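Local coordinates for ammonium transporter (Kuenenia stuttgartiensis, PDB 6EU6), which probably senses ammonium at the membrane, using an ammonium-transporter fold to pass a signal to a histidine kinase, at residues Phe161-Phe164 and Thr168-His171; Val170-Gly175 and Gly329-Thr334; Phe218-Phe223 and Ala279-Ser284. All coordinates share one frame; numbering follows the deposited sequence.

In the fold
From the N terminus, interaction 1 closes a tight loop: the start of helix 167-185 comes back against residues 161-164 across a gap of three residues. That same helix supplies 170-175 to interaction 2, which shares Val170 and His171 with interaction 1 and pairs with 329-334 on helix 322-340, closing a loop of more than 150 residues. Nested inside it, interaction 3 joins helix 206-226 to residues 279-284. The three centres lie about 7 to 12 Å apart, and direct contacts link them all: Thr168 OG1 and Thr334 OG1 share a hydrogen bond, Phe164 hydrogen-bonds to Ala282 through the backbone, His171 meets Trp220, and Gly333 packs on Ala282. Together they tie the middle of the helical bundle around the paired histidines.

Interaction 1 (Phe161-Phe164 and Thr168-His171); sequences FIDF and TVVH
Asp163 OD2 is gripped by two backbone N-H groups of the first helical turn beyond it, Thr168 N at 2.8 Å and Val169 N at 3.0 Å. The two donors arrive differently. Thr168 N comes from the syn side and lies 33° out of the carboxylate plane, whereas Val169 N meets OD2 nearly along the C-O bond and makes the straighter hydrogen bond, with an angle of 164° at the hydrogen. The extended side chain of Asp163, with CG anti to its own backbone N (chi1 -173°), carries the carboxylate across to the helix, and OD2 is the oxygen turned away from CA. The other oxygen, OD1, accepts from Gly166 N and Ala167 N, so four successive amides converge on one buried carboxylate and fix its rotation. Here, in the ammonium-transporter fold, a carboxylate receives the first amides of a transmembrane helix, and that helix, 167-185, goes on to carry His171 of the central histidine pair. With an alanine here, the four amides from Gly166 to Val169 would probably lose their shared carboxylate, and loop 161-164 would be less firmly tied to the helix start. Apolar groups pack beside the bonds: Val169 CG2 lies 3.6 Å from Asp163 OD2, and the Phe161 ring presents its CZ corner to Thr168, with CZ 4.0 Å from Thr168 CB, which lies in the ring plane. Thr168 OG1 also sits at that edge, 3.9 Å from Phe161 CZ. This hydroxyl is hydrogen-bonded to Thr334 OG1 of helix 322-340. On the loop side, Asp163 N and Phe164 O hydrogen-bond to a MES molecule that probably came from the crystallisation liquor.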
loop_
_atom_site.group_PDB
_atom_site.type_symbol
_atom_site.label_atom_id
_atom_site.label_comp_id
_atom_site.label_asym_id
_atom_site.label_seq_id
_atom_site.Cartn_x
_atom_site.Cartn_y
_atom_site.Cartn_z
ATOM N N PHE A 161 -31.629 14.607 1.392
ATOM C CA PHE A 161 -30.359 14.381 2.104
ATOM C C PHE A 161 -29.240 14.035 1.105
ATOM O O PHE A 161 -29.453 13.235 0.207
ATOM C CB PHE A 161 -30.492 13.259 3.111
ATOM C CG PHE A 161 -29.308 13.106 4.010
ATOM C CD1 PHE A 161 -28.953 14.118 4.898
ATOM C CD2 PHE A 161 -28.544 11.957 3.985
ATOM C CE1 PHE A 161 -27.868 13.989 5.749
ATOM C CE2 PHE A 161 -27.433 11.816 4.851
ATOM C CZ PHE A 161 -27.092 12.857 5.692
ATOM N N ILE A 162 -28.086 14.672 1.289
ATOM C CA ILE A 162 -26.904 14.451 0.473
ATOM C C ILE A 162 -25.737 13.944 1.353
ATOM O O ILE A 162 -25.444 14.514 2.374
ATOM C CB ILE A 162 -26.476 15.747 -0.203
ATOM C CG1 ILE A 162 -27.574 16.197 -1.227
ATOM C CG2 ILE A 162 -25.147 15.623 -0.943
ATOM C CD1 ILE A 162 -27.386 17.633 -1.650
ATOM N N ASP A 163 -25.129 12.855 0.931
ATOM C CA ASP A 163 -23.853 12.431 1.501
ATOM C C ASP A 163 -23.113 11.653 0.396
ATOM O O ASP A 163 -23.382 10.494 0.162
ATOM C CB ASP A 163 -24.117 11.595 2.712
ATOM C CG ASP A 163 -22.864 11.240 3.472
ATOM O OD1 ASP A 163 -21.725 11.579 3.022
ATOM O OD2 ASP A 163 -23.034 10.571 4.502
ATOM N N PHE A 164 -22.218 12.333 -0.298
ATOM C CA PHE A 164 -21.551 11.707 -1.421
ATOM C C PHE A 164 -20.907 10.352 -1.141
ATOM O O PHE A 164 -21.198 9.356 -1.811
ATOM C CB PHE A 164 -20.496 12.698 -1.955
ATOM C CG PHE A 164 -19.673 12.129 -3.048
ATOM C CD1 PHE A 164 -20.284 11.658 -4.215
ATOM C CD2 PHE A 164 -18.286 12.153 -2.984
ATOM C CE1 PHE A 164 -19.515 11.129 -5.239
ATOM C CE2 PHE A 164 -17.531 11.615 -4.006
ATOM C CZ PHE A 164 -18.123 11.072 -5.119
ATOM N N THR A 168 -21.737 10.872 6.942
ATOM C CA THR A 168 -22.733 10.439 7.883
ATOM C C THR A 168 -22.935 8.918 7.774
ATOM O O THR A 168 -22.849 8.210 8.768
ATOM C CB THR A 168 -24.086 11.201 7.667
ATOM O OG1 THR A 168 -23.912 12.589 8.016
ATOM C CG2 THR A 168 -25.106 10.658 8.574
ATOM N N VAL A 169 -23.155 8.429 6.582
ATOM C CA VAL A 169 -23.579 7.039 6.384
ATOM C C VAL A 169 -22.509 6.051 6.914
ATOM O O VAL A 169 -22.839 5.055 7.573
ATOM C CB VAL A 169 -23.864 6.791 4.914
ATOM C CG1 VAL A 169 -24.185 5.289 4.642
ATOM C CG2 VAL A 169 -25.086 7.587 4.494
ATOM N N VAL A 170 -21.238 6.350 6.653
ATOM C CA VAL A 170 -20.134 5.569 7.184
ATOM C C VAL A 170 -19.627 6.129 8.524
ATOM O O VAL A 170 -19.609 5.452 9.541
ATOM C CB VAL A 170 -19.019 5.449 6.129
ATOM C CG1 VAL A 170 -17.789 4.712 6.703
ATOM C CG2 VAL A 170 -19.554 4.628 4.927
ATOM N N HIS A 171 -19.148 7.367 8.522
ATOM C CA HIS A 171 -18.304 7.825 9.561
ATOM C C HIS A 171 -19.101 8.215 10.800
ATOM O O HIS A 171 -18.820 7.766 11.888
ATOM C CB HIS A 171 -17.460 8.953 8.959
ATOM C CG HIS A 171 -16.444 8.410 7.992
ATOM N ND1 HIS A 171 -15.398 7.609 8.384
ATOM C CD2 HIS A 171 -16.326 8.556 6.659
ATOM C CE1 HIS A 171 -14.678 7.283 7.335
ATOM N NE2 HIS A 171 -15.245 7.807 6.269
#

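Interaction 2 (Val170-Gly175 and Gly329-Thr334); sequences VHSIGG and GGVIGT
Next to the place where Ser172 meets Gly330, the imidazole of His171 has Val170 CG1 over the centre of one face, 3.9 Å above its plane. Its ND1 is hydrogen-bonded to ND1 of His326, whose ring is inclined by only about 15°, while the rings of Trp220 and Phe223 meet His171 at about 40°. This is the twin-histidine motif of ammonium transporters, and the contact brings together the two helices that carry it, 167-185 and 322-340. One residue beyond His171, Ser172 points its hydroxyl at the other helix, OG standing anti to the carbonyl carbon (chi1 -65°) and reaching Gly330 CA at 3.3 Å. Packing there is tight enough that a side chain on Gly330 would collide with the serine oxygen. Val331 N is 3.4 Å from Ser172 OG but badly angled for a hydrogen bond; the hydroxyl is instead hydrogen-bonded to Gly327 O of helix 322-340, a turn before Val331. Gly330 O is held twice from within its own helix, by Thr334 N and by Thr334 OG1 at 2.7 Å, which approach from opposite faces of the carbonyl plane.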
loop_
_atom_site.group_PDB
_atom_site.type_symbol
_atom_site.label_atom_id
_atom_site.label_comp_id
_atom_site.label_asym_id
_atom_site.label_seq_id
_atom_site.Cartn_x
_atom_site.Cartn_y
_atom_site.Cartn_z
ATOM N N VAL A 170 -21.238 6.350 6.653
ATOM C CA VAL A 170 -20.134 5.569 7.184
ATOM C C VAL A 170 -19.627 6.129 8.524
ATOM O O VAL A 170 -19.609 5.452 9.541
ATOM C CB VAL A 170 -19.019 5.449 6.129
ATOM C CG1 VAL A 170 -17.789 4.712 6.703
ATOM C CG2 VAL A 170 -19.554 4.628 4.927
ATOM N N HIS A 171 -19.148 7.367 8.522
ATOM C CA HIS A 171 -18.304 7.825 9.561
ATOM C C HIS A 171 -19.101 8.215 10.800
ATOM O O HIS A 171 -18.820 7.766 11.888
ATOM C CB HIS A 171 -17.460 8.953 8.959
ATOM C CG HIS A 171 -16.444 8.410 7.992
ATOM N ND1 HIS A 171 -15.398 7.609 8.384
ATOM C CD2 HIS A 171 -16.326 8.556 6.659
ATOM C CE1 HIS A 171 -14.678 7.283 7.335
ATOM N NE2 HIS A 171 -15.245 7.807 6.269
ATOM N N SER A 172 -20.090 9.090 10.669
ATOM C CA SER A 172 -20.904 9.430 11.885
ATOM C C SER A 172 -21.625 8.231 12.434
ATOM O O SER A 172 -21.628 7.978 13.668
ATOM C CB SER A 172 -21.845 10.601 11.647
ATOM O OG SER A 172 -21.067 11.756 11.407
ATOM N N ILE A 173 -22.194 7.429 11.556
ATOM C CA ILE A 173 -22.867 6.223 12.028
ATOM C C ILE A 173 -21.949 5.330 12.840
ATOM O O ILE A 173 -22.290 4.889 13.938
ATOM C CB ILE A 173 -23.449 5.457 10.820
ATOM C CG1 ILE A 173 -24.683 6.226 10.290
ATOM C CG2 ILE A 173 -23.822 4.015 11.197
ATOM C CD1 ILE A 173 -25.974 6.061 11.127
ATOM N N GLY A 174 -20.776 5.010 12.289
ATOM C CA GLY A 174 -19.806 4.242 13.037
ATOM C C GLY A 174 -19.308 4.938 14.293
ATOM O O GLY A 174 -19.111 4.280 15.315
ATOM N N GLY A 175 -19.139 6.272 14.234
ATOM C CA GLY A 175 -18.590 7.029 15.344
ATOM C C GLY A 175 -19.591 7.090 16.541
ATOM O O GLY A 175 -19.170 6.988 17.680
ATOM N N GLY A 329 -16.455 14.955 12.933
ATOM C CA GLY A 329 -16.044 15.215 11.579
ATOM C C GLY A 329 -17.121 14.939 10.535
ATOM O O GLY A 329 -17.260 15.706 9.607
ATOM N N GLY A 330 -17.912 13.886 10.723
ATOM C CA GLY A 330 -18.909 13.582 9.721
ATOM C C GLY A 330 -20.028 14.608 9.809
ATOM O O GLY A 330 -20.594 14.985 8.802
ATOM N N VAL A 331 -20.385 15.018 11.013
ATOM C CA VAL A 331 -21.435 16.036 11.170
ATOM C C VAL A 331 -21.026 17.342 10.463
ATOM O O VAL A 331 -21.769 17.887 9.645
ATOM C CB VAL A 331 -21.693 16.349 12.624
ATOM C CG1 VAL A 331 -22.503 17.639 12.767
ATOM C CG2 VAL A 331 -22.340 15.159 13.311
ATOM N N ILE A 332 -19.794 17.762 10.701
ATOM C CA ILE A 332 -19.325 18.965 10.110
ATOM C C ILE A 332 -19.317 18.891 8.581
ATOM O O ILE A 332 -19.792 19.817 7.881
ATOM C CB ILE A 332 -17.896 19.334 10.609
ATOM C CG1 ILE A 332 -17.876 19.542 12.099
ATOM C CG2 ILE A 332 -17.362 20.508 9.807
ATOM C CD1 ILE A 332 -16.510 19.439 12.743
ATOM N N GLY A 333 -18.769 17.815 8.017
ATOM C CA GLY A 333 -18.787 17.697 6.575
ATOM C C GLY A 333 -20.210 17.649 6.007
ATOM O O GLY A 333 -20.525 18.189 4.939
ATOM N N THR A 334 -21.088 16.913 6.695
ATOM C CA THR A 334 -22.428 16.725 6.203
ATOM C C THR A 334 -23.152 18.105 6.183
ATOM O O THR A 334 -23.876 18.446 5.186
ATOM C CB THR A 334 -23.111 15.684 7.067
ATOM O OG1 THR A 334 -22.415 14.396 6.906
ATOM C CG2 THR A 334 -24.644 15.565 6.698
#

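Interaction 3 (Phe218-Phe223 and Ala279-Ser284); sequences FGWFGF and AITASS
This buried contact sets two aromatic side chains of helix 206-226 against a single threonine of segment 279-284, at helix 266-280; in the Amt fold it probably lies beside the substrate path known from ammonium transporters, within one subunit. The ring of Phe223 stacks on Phe103, an arrangement consistent with the paired phenylalanine gate of this family. Inside helix 206-226, Trp220 points NE1 at one face of the Phe223 ring, 4.0 Å above its plane and offset toward the rim. An unusual first torsion of Trp220, chi1 -106°, lies well off the staggered positions and swings the indole toward Thr281. Thr281 divides its two branches between the rings, each of which its side chain crosses at about a right angle. Its OG1 lies obliquely to the indole, 3.5 Å from Trp220 CD1 and 3.3 Å from Trp220 NE1; the same hydroxyl is hydrogen-bonded to Leu277 O, one turn back. From another flank of helix 206-226, Phe221 meets Phe21 and Phe98 of a second subunit edge-to-face, so the same helix also takes part in the subunit interface. The methyl branch of Thr281 comes to the edge of Phe223, near the ring plane, where Thr281 CG2 stands 3.8 Å from Phe223 CE1 and 3.9 Å from Phe223 CD1.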
loop_
_atom_site.group_PDB
_atom_site.type_symbol
_atom_site.label_atom_id
_atom_site.label_comp_id
_atom_site.label_asym_id
_atom_site.label_seq_id
_atom_site.Cartn_x
_atom_site.Cartn_y
_atom_site.Cartn_z
ATOM N N PHE A 218 -4.432 7.816 1.757
ATOM C CA PHE A 218 -4.376 7.098 0.497
ATOM C C PHE A 218 -5.656 6.371 0.211
ATOM O O PHE A 218 -6.237 6.547 -0.823
ATOM C CB PHE A 218 -3.259 6.084 0.548
ATOM C CG PHE A 218 -3.216 5.189 -0.611
ATOM C CD1 PHE A 218 -2.535 5.567 -1.772
ATOM C CD2 PHE A 218 -3.755 3.940 -0.534
ATOM C CE1 PHE A 218 -2.449 4.706 -2.849
ATOM C CE2 PHE A 218 -3.741 3.067 -1.627
ATOM C CZ PHE A 218 -3.078 3.450 -2.796
ATOM N N GLY A 219 -6.102 5.555 1.135
ATOM C CA GLY A 219 -7.400 4.905 0.972
ATOM C C GLY A 219 -8.589 5.806 0.724
ATOM O O GLY A 219 -9.505 5.443 -0.041
ATOM N N TRP A 220 -8.595 6.973 1.370
ATOM C CA TRP A 220 -9.707 7.945 1.199
ATOM C C TRP A 220 -9.796 8.441 -0.229
ATOM O O TRP A 220 -10.875 8.827 -0.676
ATOM C CB TRP A 220 -9.606 9.143 2.202
ATOM C CG TRP A 220 -10.588 9.025 3.261
ATOM C CD1 TRP A 220 -11.947 8.996 3.101
ATOM C CD2 TRP A 220 -10.350 8.944 4.677
ATOM N NE1 TRP A 220 -12.563 8.873 4.350
ATOM C CE2 TRP A 220 -11.618 8.879 5.323
ATOM C CE3 TRP A 220 -9.217 9.010 5.465
ATOM C CZ2 TRP A 220 -11.756 8.806 6.685
ATOM C CZ3 TRP A 220 -9.362 8.927 6.836
ATOM C CH2 TRP A 220 -10.634 8.820 7.423
ATOM N N PHE A 221 -8.668 8.411 -0.971
ATOM C CA PHE A 221 -8.713 8.688 -2.388
ATOM C C PHE A 221 -9.659 7.762 -3.144
ATOM O O PHE A 221 -10.462 8.228 -4.035
ATOM C CB PHE A 221 -7.312 8.657 -3.055
ATOM C CG PHE A 221 -6.359 9.745 -2.581
ATOM C CD1 PHE A 221 -6.814 11.017 -2.222
ATOM C CD2 PHE A 221 -5.005 9.484 -2.463
ATOM C CE1 PHE A 221 -5.921 11.985 -1.795
ATOM C CE2 PHE A 221 -4.124 10.453 -2.004
ATOM C CZ PHE A 221 -4.597 11.701 -1.693
ATOM N N GLY A 222 -9.594 6.467 -2.801
ATOM C CA GLY A 222 -10.526 5.503 -3.377
ATOM C C GLY A 222 -11.933 5.681 -2.820
ATOM O O GLY A 222 -12.939 5.543 -3.507
ATOM N N PHE A 223 -11.994 5.932 -1.530
ATOM C CA PHE A 223 -13.299 6.125 -0.858
ATOM C C PHE A 223 -14.111 7.202 -1.536
ATOM O O PHE A 223 -15.277 6.972 -1.950
ATOM C CB PHE A 223 -12.981 6.444 0.599
ATOM C CG PHE A 223 -14.040 6.059 1.559
ATOM C CD1 PHE A 223 -15.051 6.983 1.855
ATOM C CD2 PHE A 223 -13.922 4.938 2.313
ATOM C CE1 PHE A 223 -16.015 6.653 2.807
ATOM C CE2 PHE A 223 -14.925 4.564 3.210
ATOM C CZ PHE A 223 -15.976 5.434 3.426
ATOM N N ALA A 279 -14.731 14.806 6.759
ATOM C CA ALA A 279 -15.643 15.863 6.380
ATOM C C ALA A 279 -15.797 16.019 4.896
ATOM O O ALA A 279 -16.940 16.166 4.370
ATOM C CB ALA A 279 -15.236 17.180 7.008
ATOM N N ILE A 280 -14.668 15.932 4.181
ATOM C CA ILE A 280 -14.697 16.120 2.736
ATOM C C ILE A 280 -15.373 14.954 2.003
ATOM O O ILE A 280 -15.816 15.102 0.883
ATOM C CB ILE A 280 -13.312 16.427 2.170
ATOM C CG1 ILE A 280 -13.438 17.099 0.838
ATOM C CG2 ILE A 280 -12.487 15.128 1.993
ATOM C CD1 ILE A 280 -14.023 18.491 0.908
ATOM N N THR A 281 -15.538 13.835 2.701
ATOM C CA THR A 281 -16.228 12.677 2.190
ATOM C C THR A 281 -17.685 12.988 1.856
ATOM O O THR A 281 -18.336 12.262 1.063
ATOM C CB THR A 281 -16.098 11.497 3.230
ATOM O OG1 THR A 281 -14.705 11.076 3.258
ATOM C CG2 THR A 281 -16.735 10.334 2.839
ATOM N N ALA A 282 -18.248 14.012 2.488
ATOM C CA ALA A 282 -19.692 14.338 2.227
ATOM C C ALA A 282 -19.859 15.027 0.892
ATOM O O ALA A 282 -20.934 14.994 0.331
ATOM C CB ALA A 282 -20.238 15.273 3.285
ATOM N N SER A 283 -18.824 15.721 0.423
ATOM C CA SER A 283 -19.019 16.704 -0.604
ATOM C C SER A 283 -17.938 16.794 -1.645
ATOM O O SER A 283 -17.962 17.691 -2.489
ATOM C CB SER A 283 -19.164 18.074 0.049
ATOM O OG SER A 283 -17.941 18.446 0.641
ATOM N N SER A 284 -17.004 15.854 -1.678
ATOM C CA SER A 284 -15.814 16.080 -2.514
ATOM C C SER A 284 -16.130 16.150 -4.009
ATOM O O SER A 284 -15.319 16.660 -4.758
ATOM C CB SER A 284 -14.730 15.021 -2.232
ATOM O OG SER A 284 -15.312 13.776 -2.435
#